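Local coordinates for protein excinuclease ABC, subunit A. (Deinococcus radiodurans, PDB 2VF7) that binds DNA and zinc and hydrolyses ATP as a UvrA-family ABC protein, probably recognising damaged DNA for excision repair, at residues G501-G507 with A574-L580; N512-V518 with G533-L539; S799-D804 with L816-P822. The protein carries 1 engineered substitution. All blocks are in the same frame, centred on the assembly; numbering follows the deposited sequence.

The three contacts lie in one ATP-binding region of the ABC type. Interaction 2 holds the phosphate-binding loop and touches ADP. Interactions 1 and 3 each have their centre about 15 Å from its centre, and their own centres are about 17 Å apart. Interaction 1 is joined to interaction 2 by a probable backbone hydrogen bond, Leu-505 O to Val-518 N at 3.0 Å. Interaction 3 meets interaction 2 through Leu-803 CD2 and Val-518 CG2, 3.4 Å apart. Interactions 1 and 3 meet through two tryptophans, with Trp-502 CH2 4.0 Å from Trp-801 CZ2. The side chains of Leu-505 and Asp-804 stay about 12 Å and 10 Å from the ADP.

Interaction 1. Residues G501-G507 with A574-L580; sequences GWLELNG and ARLGGDL
Trp-502 and Asp-579 hold each other by two bonds. Trp-502 N donates to Asp-579 OD2 at 2.9 Å, on the anti side of the carboxylate. Asp-579 N returns a bond to Trp-502 O at 2.8 Å. The Asp-579 carboxyl carbon sits beside its backbone N (chi1 -47°), which turns OD2 back to the neighbouring strand. The antiparallel pairing continues through Glu-504 N to Gly-577 O at 3.0 Å, met from above the carbonyl plane. Asn-506 N donates to Arg-575 O at 2.9 Å, in the plane of the Arg-575 carbonyl. The return bonds from Gly-577 N and Arg-575 N are weak. At Gly-578 a side chain would run into Trp-502 O.

Leu-503 CD2 meets Leu-576 CD1 at 3.7 Å, and Leu-505 CD2 meets Ala-574 CB at 3.6 Å. Leu-503, Leu-505 and Leu-576 touch helix 536-551. Glu-504, Asn-506 and Arg-575 project from the other face, where Asn-506 CB lies over one face of the Arg-575 guanidinium. Strand 516-521 flanks strand 502-510 on its far edge, completing a sheet consistent with the antiparallel beta-subdomain of ABC ATPases. Main-chain bonds thus set the register, with leucines on the helix face and polar groups plus Trp-502 on the other.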
loop_
_atom_site.group_PDB
_atom_site.type_symbol
_atom_site.label_atom_id
_atom_site.label_comp_id
_atom_site.label_asym_id
_atom_site.label_seq_id
_atom_site.Cartn_x
_atom_site.Cartn_y
_atom_site.Cartn_z
ATOM N N GLY A 501 -14.136 -17.344 -54.394
ATOM C CA GLY A 501 -15.225 -16.367 -54.475
ATOM C C GLY A 501 -14.815 -15.035 -53.873
ATOM O O GLY A 501 -13.651 -14.844 -53.490
ATOM N N TRP A 502 -15.765 -14.108 -53.772
ATOM C CA TRP A 502 -15.469 -12.764 -53.260
ATOM C C TRP A 502 -16.538 -12.235 -52.309
ATOM O O TRP A 502 -17.719 -12.188 -52.662
ATOM C CB TRP A 502 -15.270 -11.776 -54.417
ATOM C CG TRP A 502 -14.020 -12.010 -55.218
ATOM C CD1 TRP A 502 -13.902 -12.763 -56.355
ATOM C CD2 TRP A 502 -12.715 -11.481 -54.950
ATOM N NE1 TRP A 502 -12.605 -12.734 -56.811
ATOM C CE2 TRP A 502 -11.854 -11.955 -55.967
ATOM C CE3 TRP A 502 -12.188 -10.649 -53.954
ATOM C CZ2 TRP A 502 -10.486 -11.624 -56.013
ATOM C CZ3 TRP A 502 -10.826 -10.315 -54.008
ATOM C CH2 TRP A 502 -9.996 -10.811 -55.024
ATOM N N LEU A 503 -16.108 -11.833 -51.114
ATOM C CA LEU A 503 -16.975 -11.278 -50.070
ATOM C C LEU A 503 -16.902 -9.752 -50.127
ATOM O O LEU A 503 -15.813 -9.174 -50.103
ATOM C CB LEU A 503 -16.507 -11.790 -48.692
ATOM C CG LEU A 503 -17.408 -11.994 -47.452
ATOM C CD1 LEU A 503 -17.093 -11.030 -46.299
ATOM C CD2 LEU A 503 -18.920 -12.034 -47.774
ATOM N N GLU A 504 -18.057 -9.101 -50.217
ATOM C CA GLU A 504 -18.121 -7.636 -50.315
ATOM C C GLU A 504 -18.593 -6.999 -49.002
ATOM O O GLU A 504 -19.660 -7.343 -48.472
ATOM C CB GLU A 504 -19.034 -7.203 -51.477
ATOM C CG GLU A 504 -18.609 -7.714 -52.867
ATOM C CD GLU A 504 -19.523 -7.238 -54.000
ATOM O OE1 GLU A 504 -20.622 -6.701 -53.708
ATOM O OE2 GLU A 504 -19.148 -7.403 -55.194
ATOM N N LEU A 505 -17.771 -6.095 -48.471
ATOM C CA LEU A 505 -18.137 -5.262 -47.322
ATOM C C LEU A 505 -18.211 -3.809 -47.810
ATOM O O LEU A 505 -17.183 -3.144 -48.006
ATOM C CB LEU A 505 -17.109 -5.404 -46.196
ATOM C CG LEU A 505 -17.479 -5.546 -44.709
ATOM C CD1 LEU A 505 -16.263 -5.234 -43.875
ATOM C CD2 LEU A 505 -18.631 -4.672 -44.257
ATOM N N ASN A 506 -19.440 -3.344 -48.029
ATOM C CA ASN A 506 -19.714 -2.027 -48.588
ATOM C C ASN A 506 -20.306 -1.056 -47.563
ATOM O O ASN A 506 -21.032 -1.463 -46.650
ATOM C CB ASN A 506 -20.666 -2.158 -49.783
ATOM C CG ASN A 506 -20.135 -3.094 -50.865
ATOM O OD1 ASN A 506 -19.064 -2.863 -51.437
ATOM N ND2 ASN A 506 -20.889 -4.153 -51.153
ATOM N N GLY A 507 -19.979 0.227 -47.725
ATOM C CA GLY A 507 -20.558 1.313 -46.924
ATOM C C GLY A 507 -20.165 1.270 -45.465
ATOM O O GLY A 507 -20.999 1.481 -44.581
ATOM N N ALA A 574 -22.512 -0.902 -41.991
ATOM C CA ALA A 574 -21.886 -1.814 -42.969
ATOM C C ALA A 574 -22.959 -2.501 -43.817
ATOM O O ALA A 574 -24.136 -2.516 -43.448
ATOM C CB ALA A 574 -21.020 -2.854 -42.275
ATOM N N ARG A 575 -22.553 -3.065 -44.951
ATOM C CA ARG A 575 -23.453 -3.847 -45.794
ATOM C C ARG A 575 -22.731 -5.022 -46.439
ATOM O O ARG A 575 -21.653 -4.861 -47.010
ATOM C CB ARG A 575 -24.115 -2.974 -46.867
ATOM C CG ARG A 575 -25.369 -2.236 -46.396
ATOM C CD ARG A 575 -25.963 -1.351 -47.480
ATOM N NE ARG A 575 -24.986 -0.407 -48.018
ATOM C CZ ARG A 575 -24.489 -0.455 -49.253
ATOM N NH1 ARG A 575 -24.882 -1.402 -50.101
ATOM N NH2 ARG A 575 -23.598 0.453 -49.646
ATOM N N LEU A 576 -23.348 -6.197 -46.344
ATOM C CA LEU A 576 -22.806 -7.435 -46.913
ATOM C C LEU A 576 -23.246 -7.671 -48.353
ATOM O O LEU A 576 -24.330 -7.253 -48.758
ATOM C CB LEU A 576 -23.181 -8.639 -46.037
ATOM C CG LEU A 576 -22.146 -9.264 -45.087
ATOM C CD1 LEU A 576 -21.627 -10.573 -45.649
ATOM C CD2 LEU A 576 -20.996 -8.331 -44.775
ATOM N N GLY A 577 -22.380 -8.335 -49.112
ATOM C CA GLY A 577 -22.625 -8.661 -50.514
ATOM C C GLY A 577 -21.621 -9.693 -50.987
ATOM O O GLY A 577 -20.865 -10.245 -50.187
ATOM N N GLY A 578 -21.610 -9.953 -52.290
ATOM C CA GLY A 578 -20.686 -10.921 -52.871
ATOM C C GLY A 578 -21.221 -12.337 -52.833
ATOM O O GLY A 578 -22.426 -12.542 -52.725
ATOM N N ASP A 579 -20.318 -13.314 -52.930
ATOM C CA ASP A 579 -20.691 -14.736 -52.955
ATOM C C ASP A 579 -20.848 -15.270 -51.523
ATOM O O ASP A 579 -19.934 -15.879 -50.956
ATOM C CB ASP A 579 -19.674 -15.579 -53.755
ATOM C CG ASP A 579 -19.307 -14.965 -55.114
ATOM O OD1 ASP A 579 -20.204 -14.633 -55.920
ATOM O OD2 ASP A 579 -18.095 -14.832 -55.385
ATOM N N LEU A 580 -22.021 -15.011 -50.952
ATOM C CA LEU A 580 -22.373 -15.389 -49.585
ATOM C C LEU A 580 -22.593 -16.890 -49.395
ATOM O O LEU A 580 -22.201 -17.453 -48.366
ATOM C CB LEU A 580 -23.650 -14.652 -49.151
ATOM C CG LEU A 580 -23.624 -13.428 -48.232
ATOM C CD1 LEU A 580 -22.840 -13.715 -46.953
ATOM C CD2 LEU A 580 -23.087 -12.198 -48.938
#

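Interaction 2. Residues N512-V518 with G533-L539; sequences NLDNLDV and GSGKSTL. With ADP (adenosine-5'-diphosphate), chain D.
The Walker A loop (P-loop) of this ATP site is met by Asn-512, whose amide bonds to Ser-534. Asn-512 ND2 donates to Ser-534 O at 2.8 Å, with an N-H...O angle of 167°. The acceptor lies in the plane of the amide, but the donor sits above the Ser-534 carbonyl plane. ND2 has a second acceptor in Gly-810 O, so two bonds fix the turn of the amide. Its OD1 then faces the ribose, 3.6 Å from ADP C4'. CG stands between the backbone N and the carbonyl carbon (chi1 76°), which brings the amide over the loop.

Strand, glycine-rich loop and helix 536-551 follow in the order usual for a P-loop, and the loop wraps the phosphates of ADP. Gly-533 N donates to O1B of ADP at 2.8 Å. Gly-535 N and Lys-536 NZ both donate to ADP O3B, the lysine at 2.8 Å. The Lys-536 chain is bent at both outer torsions to get there, and NZ also bonds to Gly-530 O. Thr-538 OG1 also donates to ADP O2A, though the modelled length is too short to trust. Gly-535 is the N-cap of the helix. A side chain there would clash with Leu-513 CD2.

Beyond the loop, along the start of helix 536-551, the contact is apolar. Val-518 CG1 and Leu-539 CD1 meet tip to tip at 3.8 Å. Leu-516 crosses Leu-539 at about a right angle, with Leu-516 CD2 4.1 Å from Leu-539 CD1. Leu-513 CD1 lies against the helix backbone at Leu-539 N, 4.1 Å away.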
loop_
_atom_site.group_PDB
_atom_site.type_symbol
_atom_site.label_atom_id
_atom_site.label_comp_id
_atom_site.label_asym_id
_atom_site.label_seq_id
_atom_site.Cartn_x
_atom_site.Cartn_y
_atom_site.Cartn_z
ATOM N N ASN A 512 -12.793 6.222 -38.144
ATOM C CA ASN A 512 -12.157 6.972 -39.251
ATOM C C ASN A 512 -12.455 6.499 -40.693
ATOM O O ASN A 512 -11.901 7.037 -41.656
ATOM C CB ASN A 512 -10.645 7.142 -39.017
ATOM C CG ASN A 512 -9.850 5.881 -39.293
ATOM O OD1 ASN A 512 -10.319 4.765 -39.065
ATOM N ND2 ASN A 512 -8.620 6.059 -39.759
ATOM N N LEU A 513 -13.341 5.512 -40.827
ATOM C CA LEU A 513 -13.794 5.035 -42.128
ATOM C C LEU A 513 -15.140 5.678 -42.450
ATOM O O LEU A 513 -16.098 5.509 -41.699
ATOM C CB LEU A 513 -13.947 3.507 -42.123
ATOM C CG LEU A 513 -12.975 2.604 -41.346
ATOM C CD1 LEU A 513 -13.436 1.172 -41.432
ATOM C CD2 LEU A 513 -11.540 2.712 -41.840
ATOM N N ASP A 514 -15.197 6.436 -43.546
ATOM C CA ASP A 514 -16.453 6.947 -44.094
ATOM C C ASP A 514 -17.051 5.777 -44.878
ATOM O O ASP A 514 -16.789 4.623 -44.527
ATOM C CB ASP A 514 -16.209 8.171 -44.994
ATOM C CG ASP A 514 -17.333 9.217 -44.898
ATOM O OD1 ASP A 514 -17.615 9.913 -45.907
ATOM O OD2 ASP A 514 -17.934 9.350 -43.804
ATOM N N ASN A 515 -17.836 6.037 -45.921
ATOM C CA ASN A 515 -18.413 4.933 -46.694
ATOM C C ASN A 515 -17.404 4.232 -47.618
ATOM O O ASN A 515 -17.343 4.484 -48.829
ATOM C CB ASN A 515 -19.729 5.322 -47.414
ATOM C CG ASN A 515 -19.709 6.737 -48.021
ATOM O OD1 ASN A 515 -18.984 7.629 -47.564
ATOM N ND2 ASN A 515 -20.542 6.948 -49.041
ATOM N N LEU A 516 -16.622 3.348 -47.002
ATOM C CA LEU A 516 -15.558 2.577 -47.639
ATOM C C LEU A 516 -16.058 1.216 -48.109
ATOM O O LEU A 516 -16.689 0.494 -47.351
ATOM C CB LEU A 516 -14.402 2.374 -46.644
ATOM C CG LEU A 516 -13.326 1.328 -46.959
ATOM C CD1 LEU A 516 -12.340 1.856 -47.988
ATOM C CD2 LEU A 516 -12.596 0.892 -45.696
ATOM N N ASP A 517 -15.760 0.884 -49.363
ATOM C CA ASP A 517 -16.103 -0.410 -49.976
ATOM C C ASP A 517 -14.842 -1.258 -50.204
ATOM O O ASP A 517 -13.878 -0.798 -50.829
ATOM C CB ASP A 517 -16.829 -0.206 -51.316
ATOM C CG ASP A 517 -17.971 0.812 -51.237
ATOM O OD1 ASP A 517 -18.390 1.312 -52.303
ATOM O OD2 ASP A 517 -18.462 1.118 -50.131
ATOM N N VAL A 518 -14.870 -2.497 -49.725
ATOM C CA VAL A 518 -13.695 -3.376 -49.725
ATOM C C VAL A 518 -14.079 -4.832 -50.081
ATOM O O VAL A 518 -15.205 -5.277 -49.801
ATOM C CB VAL A 518 -12.948 -3.284 -48.357
ATOM C CG1 VAL A 518 -13.678 -4.053 -47.288
ATOM C CG2 VAL A 518 -11.515 -3.761 -48.470
ATOM N N GLY A 533 -3.289 2.824 -36.062
ATOM C CA GLY A 533 -4.355 3.824 -36.111
ATOM C C GLY A 533 -4.932 4.057 -37.497
ATOM O O GLY A 533 -5.723 4.980 -37.689
ATOM N N SER A 534 -4.528 3.220 -38.455
ATOM C CA SER A 534 -5.064 3.232 -39.827
ATOM C C SER A 534 -6.538 2.888 -39.884
ATOM O O SER A 534 -7.331 3.675 -40.391
ATOM C CB SER A 534 -4.320 2.229 -40.695
ATOM O OG SER A 534 -2.994 2.653 -40.902
ATOM N N GLY A 535 -6.902 1.701 -39.392
ATOM C CA GLY A 535 -8.291 1.250 -39.424
ATOM C C GLY A 535 -8.498 -0.228 -39.691
ATOM O O GLY A 535 -9.622 -0.674 -39.856
ATOM N N LYS A 536 -7.410 -0.986 -39.720
ATOM C CA LYS A 536 -7.418 -2.446 -39.919
ATOM C C LYS A 536 -8.306 -3.157 -38.905
ATOM O O LYS A 536 -9.222 -3.912 -39.251
ATOM C CB LYS A 536 -5.985 -2.987 -39.769
ATOM C CG LYS A 536 -4.901 -2.057 -40.236
ATOM C CD LYS A 536 -3.567 -2.727 -40.102
ATOM C CE LYS A 536 -3.068 -2.770 -38.659
ATOM N NZ LYS A 536 -2.614 -1.420 -38.236
ATOM N N SER A 537 -8.005 -2.917 -37.637
ATOM C CA SER A 537 -8.812 -3.382 -36.534
ATOM C C SER A 537 -10.272 -2.902 -36.618
ATOM O O SER A 537 -11.196 -3.668 -36.320
ATOM C CB SER A 537 -8.116 -3.015 -35.210
ATOM O OG SER A 537 -9.032 -2.759 -34.170
ATOM N N THR A 538 -10.475 -1.657 -37.051
ATOM C CA THR A 538 -11.815 -1.085 -37.245
ATOM C C THR A 538 -12.553 -1.745 -38.408
ATOM O O THR A 538 -13.764 -1.939 -38.338
ATOM C CB THR A 538 -11.771 0.454 -37.461
ATOM O OG1 THR A 538 -10.861 1.050 -36.530
ATOM C CG2 THR A 538 -13.121 1.075 -37.245
ATOM N N LEU A 539 -11.828 -2.083 -39.476
ATOM C CA LEU A 539 -12.396 -2.794 -40.624
ATOM C C LEU A 539 -12.649 -4.276 -40.347
ATOM O O LEU A 539 -13.745 -4.774 -40.595
ATOM C CB LEU A 539 -11.491 -2.651 -41.846
ATOM C CG LEU A 539 -11.915 -3.316 -43.165
ATOM C CD1 LEU A 539 -13.131 -2.655 -43.786
ATOM C CD2 LEU A 539 -10.763 -3.310 -44.145
HETATM P PB ADP D . -5.363 0.100 -36.172
HETATM O O1B ADP D . -4.310 0.439 -35.148
HETATM O O2B ADP D . -6.186 -1.126 -35.898
HETATM O O3B ADP D . -4.798 0.163 -37.565
HETATM P PA ADP D . -7.924 1.240 -35.418
HETATM O O1A ADP D . -7.829 1.447 -33.941
HETATM O O2A ADP D . -8.676 0.075 -35.978
HETATM O O3A ADP D . -6.455 1.300 -36.093
HETATM O "O5'" ADP D . -8.694 2.557 -35.952
HETATM C "C5'" ADP D . -8.028 3.804 -36.097
HETATM C "C4'" ADP D . -8.894 4.995 -35.718
HETATM O "O4'" ADP D . -10.104 4.585 -35.086
HETATM C "C3'" ADP D . -8.136 5.816 -34.692
HETATM O "O3'" ADP D . -8.357 7.203 -34.933
HETATM C "C2'" ADP D . -8.737 5.398 -33.363
HETATM O "O2'" ADP D . -8.599 6.384 -32.330
HETATM C "C1'" ADP D . -10.174 5.097 -33.741
HETATM N N9 ADP D . -10.762 4.107 -32.806
HETATM C C8 ADP D . -10.562 2.769 -32.839
HETATM N N7 ADP D . -11.243 2.136 -31.856
HETATM C C5 ADP D . -11.895 3.099 -31.164
HETATM C C6 ADP D . -12.802 3.135 -29.988
HETATM N N6 ADP D . -13.141 1.985 -29.354
HETATM N N1 ADP D . -13.274 4.339 -29.581
HETATM C C2 ADP D . -12.932 5.492 -30.201
HETATM N N3 ADP D . -12.113 5.533 -31.276
HETATM C C4 ADP D . -11.574 4.392 -31.793
#

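Interaction 3. Residues S799-D804 with L816-P822; sequences SDWVLD and LVAQGTP
Asp-804 and Ala-818 are tied by the bond from Asp-804 N to Ala-818 O, 2.7 Å long with an N-H...O angle of 153°. Asp-804 O takes Val-817 N at 2.8 Å and, more weakly, Ala-818 N. Two residues facing one make this a classic beta bulge in an antiparallel hairpin. Further along, Gly-820 N donates to Val-802 O at 3.1 Å, in the carbonyl plane. The return bond from Val-802 N is weak.

The Asp-804 carboxylate is buried but satisfied: OD1 bonds to Thr-529 OG1 and OD2 to Ser-831 OG. It runs alongside Val-817, pointing the same way.

Trp-801 covers the glycine of the second strand. Its CG is anti to the backbone N (chi1 -165°), and this swings the indole across the strand pair. Gly-820 CA sits over one ring face, 3.5 Å from the centroid of the six-membered ring and 9° off its normal, a CH-pi contact. Thr-821 N lies over the same face. Leu-803 CD1 is at the ring edge, in plane. The indole NE1 is buried without a partner. Replacing the indole by an alanine is likely to uncover Gly-820, open a gap over the strand and leave Trp-502 without the ring it meets edge-to-face.

Leu-803 CG packs on Leu-816 CD1 at 4.1 Å. Val-802 CG2 touches Pro-822 CG at 4.1 Å. Thr-821 is the N-cap of helix 822-825.

The hairpin edges the nucleotide-binding core sheet, with strand 816-820 outermost within this chain. Strand 801-805 lies between it and the parallel strand 525-529, which leads into the P-loop and is linked to the hairpin by the Asp-804 to Thr-529 bond. Strand 516-521 packs on Trp-801, Leu-803 and Leu-816 through Val-518, Phe-520 and Pro-521.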
loop_
_atom_site.group_PDB
_atom_site.type_symbol
_atom_site.label_atom_id
_atom_site.label_comp_id
_atom_site.label_asym_id
_atom_site.label_seq_id
_atom_site.Cartn_x
_atom_site.Cartn_y
_atom_site.Cartn_z
ATOM N N SER A 799 1.193 -14.726 -47.464
ATOM C CA SER A 799 -0.243 -14.666 -47.748
ATOM C C SER A 799 -0.505 -14.994 -49.210
ATOM O O SER A 799 0.441 -15.168 -49.982
ATOM C CB SER A 799 -0.771 -13.275 -47.439
ATOM O OG SER A 799 -0.527 -12.980 -46.082
ATOM N N ASP A 800 -1.786 -15.087 -49.581
ATOM C CA ASP A 800 -2.212 -15.221 -50.992
ATOM C C ASP A 800 -2.729 -13.899 -51.573
ATOM O O ASP A 800 -2.727 -13.710 -52.794
ATOM C CB ASP A 800 -3.296 -16.289 -51.126
ATOM C CG ASP A 800 -2.851 -17.645 -50.620
ATOM O OD1 ASP A 800 -1.944 -18.221 -51.252
ATOM O OD2 ASP A 800 -3.397 -18.141 -49.603
ATOM N N TRP A 801 -3.182 -13.009 -50.684
ATOM C CA TRP A 801 -3.700 -11.676 -51.019
ATOM C C TRP A 801 -3.344 -10.681 -49.892
ATOM O O TRP A 801 -3.006 -11.112 -48.785
ATOM C CB TRP A 801 -5.214 -11.751 -51.219
ATOM C CG TRP A 801 -5.826 -10.560 -51.897
ATOM C CD1 TRP A 801 -6.468 -9.523 -51.290
ATOM C CD2 TRP A 801 -5.863 -10.285 -53.308
ATOM N NE1 TRP A 801 -6.898 -8.623 -52.213
ATOM C CE2 TRP A 801 -6.548 -9.060 -53.470
ATOM C CE3 TRP A 801 -5.391 -10.956 -54.450
ATOM C CZ2 TRP A 801 -6.766 -8.478 -54.734
ATOM C CZ3 TRP A 801 -5.615 -10.381 -55.710
ATOM C CH2 TRP A 801 -6.286 -9.150 -55.836
ATOM N N VAL A 802 -3.387 -9.373 -50.173
ATOM C CA VAL A 802 -3.046 -8.323 -49.182
ATOM C C VAL A 802 -3.909 -7.066 -49.339
ATOM O O VAL A 802 -4.138 -6.602 -50.452
ATOM C CB VAL A 802 -1.532 -7.902 -49.223
ATOM C CG1 VAL A 802 -1.253 -6.764 -48.246
ATOM C CG2 VAL A 802 -0.598 -9.079 -48.931
ATOM N N LEU A 803 -4.373 -6.524 -48.214
ATOM C CA LEU A 803 -5.136 -5.270 -48.176
ATOM C C LEU A 803 -4.405 -4.199 -47.362
ATOM O O LEU A 803 -4.363 -4.254 -46.131
ATOM C CB LEU A 803 -6.533 -5.503 -47.579
ATOM C CG LEU A 803 -7.761 -5.743 -48.472
ATOM C CD1 LEU A 803 -7.635 -6.992 -49.322
ATOM C CD2 LEU A 803 -8.988 -5.867 -47.594
ATOM N N ASP A 804 -3.830 -3.225 -48.049
ATOM C CA ASP A 804 -3.115 -2.153 -47.373
ATOM C C ASP A 804 -4.087 -1.029 -47.054
ATOM O O ASP A 804 -4.719 -0.475 -47.943
ATOM C CB ASP A 804 -1.957 -1.637 -48.231
ATOM C CG ASP A 804 -0.951 -0.860 -47.430
ATOM O OD1 ASP A 804 -0.538 -1.361 -46.372
ATOM O OD2 ASP A 804 -0.543 0.240 -47.850
ATOM N N LEU A 816 -8.617 2.464 -48.501
ATOM C CA LEU A 816 -7.982 1.297 -49.082
ATOM C C LEU A 816 -6.892 1.865 -49.973
ATOM O O LEU A 816 -7.188 2.592 -50.905
ATOM C CB LEU A 816 -8.984 0.464 -49.885
ATOM C CG LEU A 816 -8.467 -0.821 -50.541
ATOM C CD1 LEU A 816 -7.836 -1.740 -49.523
ATOM C CD2 LEU A 816 -9.575 -1.549 -51.252
ATOM N N VAL A 817 -5.629 1.581 -49.669
ATOM C CA VAL A 817 -4.546 2.244 -50.413
ATOM C C VAL A 817 -3.745 1.327 -51.346
ATOM O O VAL A 817 -2.974 1.802 -52.180
ATOM C CB VAL A 817 -3.637 3.124 -49.494
ATOM C CG1 VAL A 817 -2.412 2.366 -49.021
ATOM C CG2 VAL A 817 -3.241 4.384 -50.221
ATOM N N ALA A 818 -3.929 0.021 -51.187
ATOM C CA ALA A 818 -3.403 -0.969 -52.112
ATOM C C ALA A 818 -4.036 -2.292 -51.781
ATOM O O ALA A 818 -4.394 -2.534 -50.628
ATOM C CB ALA A 818 -1.896 -1.071 -52.017
ATOM N N GLN A 819 -4.177 -3.133 -52.802
ATOM C CA GLN A 819 -4.695 -4.494 -52.669
ATOM C C GLN A 819 -4.151 -5.369 -53.811
ATOM O O GLN A 819 -3.905 -4.864 -54.909
ATOM C CB GLN A 819 -6.225 -4.484 -52.630
ATOM C CG GLN A 819 -6.917 -4.061 -53.931
ATOM C CD GLN A 819 -8.397 -3.756 -53.750
ATOM O OE1 GLN A 819 -9.105 -4.425 -52.985
ATOM N NE2 GLN A 819 -8.874 -2.732 -54.453
ATOM N N GLY A 820 -3.954 -6.662 -53.544
ATOM C CA GLY A 820 -3.347 -7.597 -54.511
ATOM C C GLY A 820 -2.551 -8.698 -53.822
ATOM O O GLY A 820 -2.608 -8.834 -52.601
ATOM N N THR A 821 -1.808 -9.489 -54.593
ATOM C CA THR A 821 -0.885 -10.480 -54.018
ATOM C C THR A 821 0.260 -9.738 -53.310
ATOM O O THR A 821 0.418 -8.535 -53.524
ATOM C CB THR A 821 -0.316 -11.398 -55.102
ATOM O OG1 THR A 821 0.210 -10.604 -56.173
ATOM C CG2 THR A 821 -1.407 -12.324 -55.667
ATOM N N PRO A 822 1.041 -10.420 -52.438
ATOM C CA PRO A 822 2.154 -9.691 -51.811
ATOM C C PRO A 822 3.106 -9.032 -52.816
ATOM O O PRO A 822 3.443 -7.854 -52.665
ATOM C CB PRO A 822 2.869 -10.775 -50.991
ATOM C CG PRO A 822 1.849 -11.842 -50.769
ATOM C CD PRO A 822 0.951 -11.815 -51.961
#